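Local structure of carbohydrate binding module (Uncultured bacterium, 2W3J) at residues Trp43-Ala48 with Gly104-Lys109; Ser7-Cys12 with Ile131-Cys136; Phe59-Thr64 with Phe83-Asn88; Ala69-Asn74 with Val95-Pro100. The protein probably binds uronic acid sugars as a calcium-containing, non-catalytic family 35 carbohydrate-binding module. All blocks are in the same frame, centred on the assembly; numbering follows the deposited sequence. Where two conformers were deposited one is given.

Contact 1 of 4, residues Trp43-Ala48 with Gly104-Lys109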
loop_
_atom_site.group_PDB
_atom_site.type_symbol
_atom_site.label_atom_id
_atom_site.label_comp_id
_atom_site.label_asym_id
_atom_site.label_seq_id
_atom_site.Cartn_x
_atom_site.Cartn_y
_atom_site.Cartn_z
ATOM N N TRP A 43 -2.096 -3.537 -6.276
ATOM C CA TRP A 43 -0.822 -3.583 -6.990
ATOM C C TRP A 43 -0.628 -4.977 -7.600
ATOM O O TRP A 43 -1.304 -5.945 -7.187
ATOM C CB TRP A 43 0.324 -3.378 -6.020
ATOM C CG TRP A 43 0.380 -2.009 -5.324
ATOM C CD1 TRP A 43 0.988 -0.871 -5.798
ATOM C CD2 TRP A 43 -0.137 -1.691 -4.031
ATOM N NE1 TRP A 43 0.891 0.138 -4.843
ATOM C CE2 TRP A 43 0.211 -0.345 -3.756
ATOM C CE3 TRP A 43 -0.824 -2.427 -3.053
ATOM C CZ2 TRP A 43 -0.126 0.284 -2.563
ATOM C CZ3 TRP A 43 -1.164 -1.791 -1.855
ATOM C CH2 TRP A 43 -0.822 -0.442 -1.629
ATOM N N SER A 44 0.288 -5.070 -8.568
ATOM C CA SER A 44 0.602 -6.375 -9.204
ATOM C C SER A 44 2.120 -6.473 -9.304
ATOM O O SER A 44 2.774 -5.538 -9.782
ATOM C CB SER A 44 0.001 -6.430 -10.609
ATOM O OG SER A 44 0.251 -7.691 -11.274
ATOM N N LEU A 45 2.678 -7.590 -8.843
ATOM C CA LEU A 45 4.122 -7.789 -8.881
ATOM C C LEU A 45 4.474 -9.197 -9.307
ATOM O O LEU A 45 3.645 -10.102 -9.229
ATOM C CB LEU A 45 4.757 -7.511 -7.512
ATOM C CG LEU A 45 4.611 -8.433 -6.297
ATOM C CD1 LEU A 45 5.344 -9.773 -6.440
ATOM C CD2 LEU A 45 5.114 -7.710 -5.061
ATOM N N SER A 46 5.719 -9.376 -9.721
ATOM C CA SER A 46 6.237 -10.713 -10.009
ATOM C C SER A 46 7.344 -11.025 -9.036
ATOM O O SER A 46 8.153 -10.150 -8.710
ATOM C CB SER A 46 6.799 -10.782 -11.430
ATOM O OG SER A 46 5.790 -10.523 -12.379
ATOM N N ALA A 47 7.385 -12.275 -8.566
ATOM C CA ALA A 47 8.441 -12.768 -7.700
ATOM C C ALA A 47 9.140 -13.947 -8.414
ATOM O O ALA A 47 8.479 -14.784 -9.016
ATOM C CB ALA A 47 7.888 -13.229 -6.372
ATOM N N ALA A 48 10.464 -13.998 -8.336
ATOM C CA ALA A 48 11.212 -15.123 -8.940
ATOM C C ALA A 48 10.998 -16.445 -8.179
ATOM O O ALA A 48 10.987 -17.523 -8.776
ATOM C CB ALA A 48 12.694 -14.784 -9.041
ATOM N N GLY A 104 6.018 -16.021 -9.902
ATOM C CA GLY A 104 5.192 -15.512 -10.994
ATOM C C GLY A 104 4.405 -14.306 -10.481
ATOM O O GLY A 104 4.855 -13.627 -9.573
ATOM N N THR A 105 3.242 -14.059 -11.064
ATOM C CA THR A 105 2.457 -12.847 -10.744
ATOM C C THR A 105 1.706 -12.978 -9.427
ATOM O O THR A 105 1.120 -14.031 -9.129
ATOM C CB THR A 105 1.485 -12.546 -11.882
ATOM O OG1 THR A 105 2.238 -12.351 -13.090
ATOM C CG2 THR A 105 0.616 -11.272 -11.593
ATOM N N ASN A 106 1.707 -11.898 -8.642
ATOM C CA ASN A 106 1.042 -11.866 -7.353
ATOM C C ASN A 106 0.217 -10.586 -7.296
ATOM O O ASN A 106 0.588 -9.596 -7.907
ATOM C CB ASN A 106 2.044 -11.783 -6.214
ATOM C CG ASN A 106 2.833 -13.073 -6.026
ATOM O OD1 ASN A 106 2.495 -13.905 -5.190
ATOM N ND2 ASN A 106 3.899 -13.226 -6.810
ATOM N N SER A 107 -0.889 -10.603 -6.559
ATOM C CA SER A 107 -1.635 -9.356 -6.335
ATOM C C SER A 107 -1.494 -8.977 -4.866
ATOM O O SER A 107 -1.415 -9.841 -3.982
ATOM C CB SER A 107 -3.113 -9.523 -6.715
ATOM O OG SER A 107 -3.697 -10.523 -5.901
ATOM N N ILE A 108 -1.455 -7.664 -4.583
ATOM C CA ILE A 108 -1.442 -7.185 -3.235
ATOM C C ILE A 108 -2.537 -6.118 -3.196
ATOM O O ILE A 108 -2.621 -5.305 -4.104
ATOM C CB ILE A 108 -0.111 -6.496 -2.871
ATOM C CG1 ILE A 108 1.066 -7.494 -2.971
ATOM C CG2 ILE A 108 -0.212 -5.908 -1.481
ATOM C CD1 ILE A 108 2.402 -6.853 -2.513
ATOM N N LYS A 109 -3.398 -6.191 -2.180
ATOM C CA LYS A 109 -4.462 -5.209 -2.030
ATOM C C LYS A 109 -4.454 -4.708 -0.584
ATOM O O LYS A 109 -4.180 -5.449 0.373
ATOM C CB LYS A 109 -5.824 -5.823 -2.446
ATOM C CG LYS A 109 -7.024 -4.869 -2.427
ATOM C CD LYS A 109 -8.300 -5.616 -2.977
ATOM C CE LYS A 109 -9.504 -4.657 -3.259
ATOM N NZ LYS A 109 -10.697 -5.379 -3.908
HETATM O O HOH W 1 -1.789 -9.232 -10.040
HETATM O O HOH W 2 5.005 -12.891 -13.493
#
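W43 and I108 lie next to each other on the inward face of two antiparallel strands, the isoleucine methyl CG2 coming up to the six-membered half of the indole, where W43 CE3 is 3.9 Å from I108 CG2. The carbonyl oxygen of I108 sits at the edge of that indole, near its plane, and accepts the backbone N-H of W43. With CG anti to the carbonyl carbon (chi1 -64°), W43 sets the CE3 edge of its ring by I108 O and CG2. The next inward pair is L45 and N106, whose side chains cross obliquely: L45 CD1 lies against the amide, 3.8 Å from N106 ND2, while the other methyl, CD2, meets I108 CD1 at 3.8 Å. Further along, A47 CB rests near the same amide. G104, paired with A47, has a positive phi (98°) that suits glycine. On the other face the side chains are small and polar. S44 OG lies 3.6 Å from T105 CG2 and is bonded to A135 O; S46 OG and T105 OG1, 4.1 Å apart, are bridged by one water. Six backbone hydrogen bonds join the strands in pairs at W43-I108, L45-N106 and A47-G104, the shortest being N106 N to L45 O at 2.7 Å. I124 and V126 of strand 120-126 and L101 and I99 of strand 93-101 pack on the inward face, so the two strands form part of one sheet of a beta-sandwich. N106, the polar exception on that face, can be buried because its OD1 is paid for by K102 N, whereas the outer hydroxyls are met by water and the C-terminal tail.

Contact 2 of 4, residues Ser7-Cys12 with Ile131-Cys136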
loop_
_atom_site.group_PDB
_atom_site.type_symbol
_atom_site.label_atom_id
_atom_site.label_comp_id
_atom_site.label_asym_id
_atom_site.label_seq_id
_atom_site.Cartn_x
_atom_site.Cartn_y
_atom_site.Cartn_z
ATOM N N SER A 7 0.506 5.400 -10.292
ATOM C CA SER A 7 0.635 5.746 -11.710
ATOM C C SER A 7 1.929 5.211 -12.359
ATOM O O SER A 7 2.352 5.698 -13.414
ATOM C CB SER A 7 0.509 7.262 -11.913
ATOM O OG SER A 7 -0.625 7.774 -11.227
ATOM N N ALA A 8 2.584 4.256 -11.712
ATOM C CA ALA A 8 3.764 3.652 -12.322
ATOM C C ALA A 8 3.371 2.198 -12.577
ATOM O O ALA A 8 2.400 1.712 -11.995
ATOM C CB ALA A 8 4.975 3.727 -11.381
ATOM N N VAL A 9 4.107 1.489 -13.440
ATOM C CA VAL A 9 3.777 0.086 -13.693
ATOM C C VAL A 9 3.787 -0.682 -12.368
ATOM O O VAL A 9 4.607 -0.425 -11.488
ATOM C CB VAL A 9 4.748 -0.550 -14.771
ATOM C CG1 VAL A 9 6.160 -0.636 -14.233
ATOM C CG2 VAL A 9 4.281 -1.908 -15.156
ATOM N N GLY A 10 2.862 -1.630 -12.214
ATOM C CA GLY A 10 2.750 -2.384 -10.968
ATOM C C GLY A 10 1.591 -1.820 -10.136
ATOM O O GLY A 10 1.117 -2.473 -9.212
ATOM N N PHE A 11 1.149 -0.611 -10.467
ATOM C CA PHE A 11 0.013 0.007 -9.763
ATOM C C PHE A 11 -1.256 -0.209 -10.560
ATOM O O PHE A 11 -1.314 0.173 -11.715
ATOM C CB PHE A 11 0.246 1.505 -9.561
ATOM C CG PHE A 11 -0.873 2.179 -8.814
ATOM C CD1 PHE A 11 -0.876 2.176 -7.423
ATOM C CD2 PHE A 11 -1.911 2.795 -9.497
ATOM C CE1 PHE A 11 -1.906 2.781 -6.704
ATOM C CE2 PHE A 11 -2.962 3.409 -8.767
ATOM C CZ PHE A 11 -2.935 3.376 -7.369
ATOM N N CYS A 12 -2.276 -0.817 -9.954
ATOM C CA CYS A 12 -3.473 -1.205 -10.706
ATOM C C CYS A 12 -4.645 -0.262 -10.548
ATOM O O CYS A 12 -5.224 0.177 -11.540
ATOM C CB CYS A 12 -3.935 -2.607 -10.306
ATOM S SG CYS A 12 -2.616 -3.838 -10.547
ATOM N N ILE A 131 12.244 -9.250 -7.401
ATOM C CA ILE A 131 10.907 -8.631 -7.372
ATOM C C ILE A 131 10.849 -7.573 -8.480
ATOM O O ILE A 131 11.737 -6.703 -8.554
ATOM C CB ILE A 131 10.643 -7.964 -6.006
ATOM C CG1 ILE A 131 10.668 -8.978 -4.867
ATOM C CG2 ILE A 131 9.317 -7.228 -6.031
ATOM C CD1 ILE A 131 9.557 -9.982 -4.934
ATOM N N THR A 132 9.848 -7.666 -9.352
ATOM C CA THR A 132 9.602 -6.649 -10.374
ATOM C C THR A 132 8.106 -6.348 -10.413
ATOM O O THR A 132 7.327 -7.091 -9.839
ATOM C CB THR A 132 10.009 -7.116 -11.792
ATOM O OG1 THR A 132 9.371 -8.358 -12.088
ATOM C CG2 THR A 132 11.539 -7.310 -11.878
ATOM N N PRO A 133 7.712 -5.281 -11.115
ATOM C CA PRO A 133 6.301 -5.004 -11.300
ATOM C C PRO A 133 5.740 -6.004 -12.298
ATOM O O PRO A 133 6.500 -6.592 -13.056
ATOM C CB PRO A 133 6.272 -3.574 -11.881
ATOM C CG PRO A 133 7.669 -3.304 -12.353
ATOM C CD PRO A 133 8.590 -4.221 -11.641
ATOM N N ALA A 134 4.429 -6.219 -12.262
ATOM C CA ALA A 134 3.747 -7.093 -13.226
ATOM C C ALA A 134 2.576 -6.368 -13.870
ATOM O O ALA A 134 2.129 -5.330 -13.353
ATOM C CB ALA A 134 3.268 -8.382 -12.527
ATOM N N ALA A 135 2.076 -6.880 -14.997
ATOM C CA ALA A 135 0.913 -6.271 -15.626
ATOM C C ALA A 135 -0.306 -6.384 -14.694
ATOM O O ALA A 135 -0.392 -7.304 -13.881
ATOM C CB ALA A 135 0.606 -6.964 -16.956
ATOM N N CYS A 136 -1.244 -5.456 -14.838
ATOM C CA CYS A 136 -2.493 -5.489 -14.082
ATOM C C CYS A 136 -3.442 -6.500 -14.694
ATOM O O CYS A 136 -3.572 -6.544 -15.906
ATOM C CB CYS A 136 -3.136 -4.119 -14.144
ATOM S SG CYS A 136 -2.052 -2.899 -13.413
HETATM O O HOH W 3 1.478 -2.874 -14.122
#
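V9 sits over P133 with its CG1 methyl, 3.6 Å from the ring atom P133 CG, the two side chains crossing at about a right angle. That methyl lies between the backbone N and the carbonyl carbon (chi1 67°), which brings it down on the proline, while P133 CB also packs against the backbone oxygen of V9. G10 follows in the type II turn from A8 to F11, closed by the bond from F11 N to A8 O. With a positive phi (101°), a side chain at G10 would run into the preceding carbonyl oxygen, and a beta carbon would in addition press on P133 CB; G10 CA already lies 3.8 Å from that atom. A single water is held between the segments, accepting from G10 N and donating to A134 O, both at 2.7 Å. The side chain of F11 leaves the C-terminal segment and packs on I41, but F11 O is 3.6 Å from C136 SG. At C12 the SG lies 3.1 Å from C136 SG, longer than a disulfide bond yet short for separate sulfurs, so the state of the pair is doubtful. P133 also packs on W2 and F4. G10 and A134 both make backbone bonds to S44, so a beta turn leading into strand 11-14 and the C-terminal tail come together along strand 40-47, at that margin of the beta-sandwich.

Contact 3 of 4, residues Phe59-Thr64 with Phe83-Asn88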
loop_
_atom_site.group_PDB
_atom_site.type_symbol
_atom_site.label_atom_id
_atom_site.label_comp_id
_atom_site.label_asym_id
_atom_site.label_seq_id
_atom_site.Cartn_x
_atom_site.Cartn_y
_atom_site.Cartn_z
ATOM N N PHE A 59 3.208 6.002 4.508
ATOM C CA PHE A 59 1.868 6.574 4.570
ATOM C C PHE A 59 1.832 7.836 5.395
ATOM O O PHE A 59 2.739 8.096 6.229
ATOM C CB PHE A 59 0.864 5.539 5.165
ATOM C CG PHE A 59 1.095 5.218 6.636
ATOM C CD1 PHE A 59 0.376 5.893 7.646
ATOM C CD2 PHE A 59 2.003 4.234 7.001
ATOM C CE1 PHE A 59 0.573 5.579 8.998
ATOM C CE2 PHE A 59 2.219 3.913 8.361
ATOM C CZ PHE A 59 1.495 4.575 9.359
ATOM N N GLY A 60 0.779 8.613 5.160
ATOM C CA GLY A 60 0.524 9.807 5.952
ATOM C C GLY A 60 -0.792 9.639 6.675
ATOM O O GLY A 60 -1.811 9.209 6.107
ATOM N N ASN A 61 -0.754 9.942 7.955
ATOM C CA ASN A 61 -1.989 9.985 8.742
ATOM C C ASN A 61 -1.802 10.939 9.919
ATOM O O ASN A 61 -1.157 10.622 10.921
ATOM C CB ASN A 61 -2.430 8.580 9.229
ATOM C CG ASN A 61 -3.730 8.657 10.037
ATOM O OD1 ASN A 61 -4.384 9.692 10.015
ATOM N ND2 ASN A 61 -4.114 7.554 10.735
ATOM N N GLY A 62 -2.362 12.131 9.768
ATOM C CA GLY A 62 -2.364 13.124 10.862
ATOM C C GLY A 62 -3.791 13.380 11.309
ATOM O O GLY A 62 -4.067 14.377 11.967
ATOM N N GLY A 63 -4.687 12.453 10.985
ATOM C CA GLY A 63 -6.114 12.566 11.297
ATOM C C GLY A 63 -6.464 12.237 12.735
ATOM O O GLY A 63 -5.593 12.059 13.604
ATOM N N THR A 64 -7.762 12.163 13.008
ATOM C CA THR A 64 -8.172 12.066 14.402
ATOM C C THR A 64 -8.058 10.635 14.941
ATOM O O THR A 64 -8.122 10.421 16.155
ATOM C CB THR A 64 -9.597 12.671 14.620
ATOM O OG1 THR A 64 -10.473 12.167 13.622
ATOM C CG2 THR A 64 -9.569 14.190 14.421
ATOM N N PHE A 83 -2.030 1.635 11.082
ATOM C CA PHE A 83 -1.883 2.981 10.471
ATOM C C PHE A 83 -2.264 4.112 11.424
ATOM O O PHE A 83 -3.225 4.844 11.204
ATOM C CB PHE A 83 -2.707 3.086 9.188
ATOM C CG PHE A 83 -2.232 2.176 8.091
ATOM C CD1 PHE A 83 -1.174 2.561 7.247
ATOM C CD2 PHE A 83 -2.837 0.955 7.883
ATOM C CE1 PHE A 83 -0.740 1.706 6.196
ATOM C CE2 PHE A 83 -2.390 0.095 6.869
ATOM C CZ PHE A 83 -1.343 0.477 6.030
ATOM N N PRO A 84 -1.514 4.236 12.506
ATOM C CA PRO A 84 -1.830 5.184 13.550
ATOM C C PRO A 84 -1.696 6.606 13.052
ATOM O O PRO A 84 -0.947 6.876 12.090
ATOM C CB PRO A 84 -0.752 4.916 14.587
ATOM C CG PRO A 84 0.403 4.367 13.816
ATOM C CD PRO A 84 -0.290 3.474 12.798
ATOM N N THR A 85 -2.406 7.518 13.709
ATOM C CA THR A 85 -2.163 8.930 13.462
ATOM C C THR A 85 -0.989 9.475 14.292
ATOM O O THR A 85 -0.774 9.066 15.443
ATOM C CB THR A 85 -3.408 9.761 13.736
ATOM O OG1 THR A 85 -3.077 11.142 13.613
ATOM C CG2 THR A 85 -3.919 9.532 15.178
ATOM N N ASN A 86 -0.224 10.411 13.732
ATOM C CA ASN A 86 0.725 11.174 14.527
ATOM C C ASN A 86 0.375 12.680 14.566
ATOM O O ASN A 86 1.193 13.482 15.003
ATOM C CB ASN A 86 2.158 10.979 13.991
ATOM C CG ASN A 86 2.298 11.468 12.562
ATOM O OD1 ASN A 86 1.329 11.971 11.995
ATOM N ND2 ASN A 86 3.505 11.328 11.975
ATOM N N SER A 87 -0.812 13.052 14.092
ATOM C CA SER A 87 -1.281 14.451 14.117
ATOM C C SER A 87 -0.313 15.353 13.398
ATOM O O SER A 87 -0.242 16.539 13.683
ATOM C CB SER A 87 -1.435 14.962 15.571
ATOM O OG SER A 87 -2.398 14.170 16.269
ATOM N N ASN A 88 0.444 14.797 12.459
ATOM C CA ASN A 88 1.468 15.555 11.779
ATOM C C ASN A 88 1.614 15.070 10.330
ATOM O O ASN A 88 2.335 14.093 10.040
ATOM C CB ASN A 88 2.825 15.414 12.498
ATOM C CG ASN A 88 3.875 16.370 11.950
ATOM O OD1 ASN A 88 3.790 16.835 10.802
ATOM N ND2 ASN A 88 4.896 16.628 12.738
HETATM O O HOH W 4 1.530 11.035 9.371
HETATM O O HOH W 5 -5.096 13.817 15.931
#
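The ring of F59 receives the edge of F83 over one face, F83 CD1 standing 3.4 Å above the plane and over its centre, and has P84 O at its edge, in plane. The pair is T-shaped, with centroids 4.8 Å apart and planes at 77°. P84 CD also touches the rim of F59, and A119 and I121 pack on both rings. Next to this aromatic pair the N61 amide reaches across with CG anti to the backbone N (chi1 -179°), and ND2 donates to F83 O at 2.9 Å, the oxygen lying in the amide plane; ND2 also bonds S65 O. Its OD1 takes G63 N, making an Asx turn. With an alanine here, F83 O, S65 O and G63 N would probably lose their amide partner, and the G62-G63 turn would be freer to shift. The two loops, one leaving strand 51-60 and the other leading toward strand 93-101, meet at one end of the beta-sandwich: T85 OG1 donates to G63 O at 2.7 Å, and N86 N to N61 O at 3.0 Å, nearly straight on to the carbonyl. Segment 83-88 is itself shaped by two turns, T85 OG1 accepting from S87 N in an ST turn and N86 OD1 from N88 N in an Asx turn. G62 CA passes 3.6 Å from N88 N, where a beta carbon would clash.

Contact 4 of 4, residues Ala69-Asn74 with Val95-Pro100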
loop_
_atom_site.group_PDB
_atom_site.type_symbol
_atom_site.label_atom_id
_atom_site.label_comp_id
_atom_site.label_asym_id
_atom_site.label_seq_id
_atom_site.Cartn_x
_atom_site.Cartn_y
_atom_site.Cartn_z
ATOM N N ALA A 69 -6.419 -1.126 8.256
ATOM C CA ALA A 69 -6.642 -1.671 6.920
ATOM C C ALA A 69 -6.019 -3.054 6.838
ATOM O O ALA A 69 -5.025 -3.326 7.491
ATOM C CB ALA A 69 -5.990 -0.787 5.851
ATOM N N THR A 70 -6.565 -3.890 5.989
ATOM C CA THR A 70 -6.074 -5.266 5.859
ATOM C C THR A 70 -5.244 -5.420 4.603
ATOM O O THR A 70 -5.649 -4.962 3.538
ATOM C CB THR A 70 -7.240 -6.275 5.778
ATOM O OG1 THR A 70 -8.195 -5.998 6.808
ATOM C CG2 THR A 70 -6.733 -7.738 5.863
ATOM N N VAL A 71 -4.113 -6.104 4.743
ATOM C CA VAL A 71 -3.256 -6.453 3.616
ATOM C C VAL A 71 -3.747 -7.807 3.082
ATOM O O VAL A 71 -3.834 -8.773 3.856
ATOM C CB VAL A 71 -1.790 -6.558 4.067
ATOM C CG1 VAL A 71 -0.877 -7.020 2.913
ATOM C CG2 VAL A 71 -1.324 -5.187 4.631
ATOM N N VAL A 72 -4.138 -7.828 1.809
ATOM C CA VAL A 72 -4.636 -9.009 1.130
ATOM C C VAL A 72 -3.610 -9.417 0.079
ATOM O O VAL A 72 -3.229 -8.596 -0.755
ATOM C CB VAL A 72 -5.951 -8.701 0.419
ATOM C CG1 VAL A 72 -6.486 -9.943 -0.326
ATOM C CG2 VAL A 72 -6.989 -8.196 1.438
ATOM N N VAL A 73 -3.172 -10.676 0.070
ATOM C CA VAL A 73 -2.179 -11.057 -0.947
ATOM C C VAL A 73 -2.712 -12.271 -1.684
ATOM O O VAL A 73 -3.091 -13.259 -1.033
ATOM C CB VAL A 73 -0.811 -11.349 -0.303
ATOM C CG1 VAL A 73 0.197 -11.830 -1.361
ATOM C CG2 VAL A 73 -0.276 -10.090 0.452
ATOM N N ASN A 74 -2.818 -12.158 -3.000
ATOM C CA ASN A 74 -3.404 -13.222 -3.827
ATOM C C ASN A 74 -4.790 -13.626 -3.336
ATOM O O ASN A 74 -5.101 -14.826 -3.218
ATOM C CB ASN A 74 -2.454 -14.408 -3.860
ATOM C CG ASN A 74 -1.163 -14.063 -4.536
ATOM O OD1 ASN A 74 -0.076 -14.452 -4.087
ATOM N ND2 ASN A 74 -1.265 -13.313 -5.618
ATOM N N VAL A 95 5.226 1.286 7.845
ATOM C CA VAL A 95 4.874 0.078 8.578
ATOM C C VAL A 95 5.363 -1.094 7.754
ATOM O O VAL A 95 5.223 -1.099 6.534
ATOM C CB VAL A 95 3.359 -0.025 8.864
ATOM C CG1 VAL A 95 2.503 0.061 7.590
ATOM C CG2 VAL A 95 3.034 -1.329 9.662
ATOM N N ASN A 96 5.951 -2.080 8.421
ATOM C CA ASN A 96 6.436 -3.277 7.728
ATOM C C ASN A 96 5.430 -4.408 7.871
ATOM O O ASN A 96 4.738 -4.511 8.886
ATOM C CB ASN A 96 7.785 -3.730 8.308
ATOM C CG ASN A 96 8.923 -2.821 7.923
ATOM O OD1 ASN A 96 8.864 -2.109 6.914
ATOM N ND2 ASN A 96 9.977 -2.836 8.719
ATOM N N VAL A 97 5.318 -5.243 6.848
ATOM C CA VAL A 97 4.446 -6.404 6.938
ATOM C C VAL A 97 5.071 -7.522 6.106
ATOM O O VAL A 97 5.544 -7.292 4.980
ATOM C CB VAL A 97 3.008 -6.072 6.483
ATOM C CG1 VAL A 97 2.981 -5.603 5.032
ATOM C CG2 VAL A 97 2.060 -7.250 6.671
ATOM N N ASP A 98 5.100 -8.730 6.668
ATOM C CA ASP A 98 5.583 -9.885 5.921
ATOM C C ASP A 98 4.478 -10.487 5.072
ATOM O O ASP A 98 3.347 -10.717 5.547
ATOM C CB ASP A 98 6.180 -10.922 6.866
ATOM C CG ASP A 98 7.511 -10.456 7.470
ATOM O OD1 ASP A 98 8.118 -9.500 6.932
ATOM O OD2 ASP A 98 7.943 -11.032 8.497
ATOM N N ILE A 99 4.785 -10.747 3.815
ATOM C CA ILE A 99 3.784 -11.280 2.916
ATOM C C ILE A 99 4.291 -12.515 2.144
ATOM O O ILE A 99 5.428 -12.524 1.642
ATOM C CB ILE A 99 3.286 -10.199 1.931
ATOM C CG1 ILE A 99 4.442 -9.635 1.094
ATOM C CG2 ILE A 99 2.626 -9.043 2.686
ATOM C CD1 ILE A 99 3.964 -8.732 -0.080
ATOM N N PRO A 100 3.448 -13.554 2.050
ATOM C CA PRO A 100 3.797 -14.733 1.267
ATOM C C PRO A 100 3.554 -14.479 -0.203
ATOM O O PRO A 100 2.444 -14.150 -0.608
ATOM C CB PRO A 100 2.833 -15.812 1.802
ATOM C CG PRO A 100 1.582 -15.012 2.231
ATOM C CD PRO A 100 2.154 -13.699 2.764
#
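Strands 69-73 and 95-100 run in roughly the same direction, 23° apart, with a closest axis approach of 8.0 Å, so they meet through side chains and not through backbone bonds. V73 and I99 make the closest apolar contact, V73 CG2 to I99 CG2 at 3.8 Å, their side chains crossing at about a right angle. I99 puts CG2 anti to its carbonyl carbon, with CG1 between N and the carbonyl carbon (chi1 59°); CG2 also meets V71 CG1 at 4.1 Å, so that it is touched by two valines from the facing strand. V71 CG2 goes on to V97 CG1, a looser approach of 4.3 Å. The other methyl of V73, CG1, turns to the strand end and lies 3.3 Å from P100 O, an apolar group set against a carbonyl oxygen. V71 and V73 alternate with V72, which points away, and V97 and I99 likewise alternate with D98, whose carboxylate bonds T54 on the adjoining strand 51-60. The layer is widened by neighbours: L110 and L81 reach V71, I78 reaches V73 and P100, and A55 packs on V97. Interleaved branched aliphatic side chains from two facing sheets, every second residue turned inward, are the hydrophobic core of a beta-sandwich, the fold of family 35 modules.

Contacts 1 and 2 have centres about 8 Å apart and share strand 40-47: S46 N bonds T132 O at 2.8 Å, and W43 CB packs on G10 O at 3.4 Å. Contact 4 lies about 12 Å from contact 1, centre to centre. Strand 69-73 pairs with strand 104-112 through K109 O to V72 N, while I108 CD1 meets I99 CD1 at 3.4 Å in the core between the sheets. Contact 3, about 28 Å from contact 1 centre to centre, is at the other end of the sandwich; it joins contact 4 where F83 packs on A69 and V95. The side chains of W43, F11 and N61 each lie about 9 Å from a bound calcium ion, and none belongs to either of the two calcium sites.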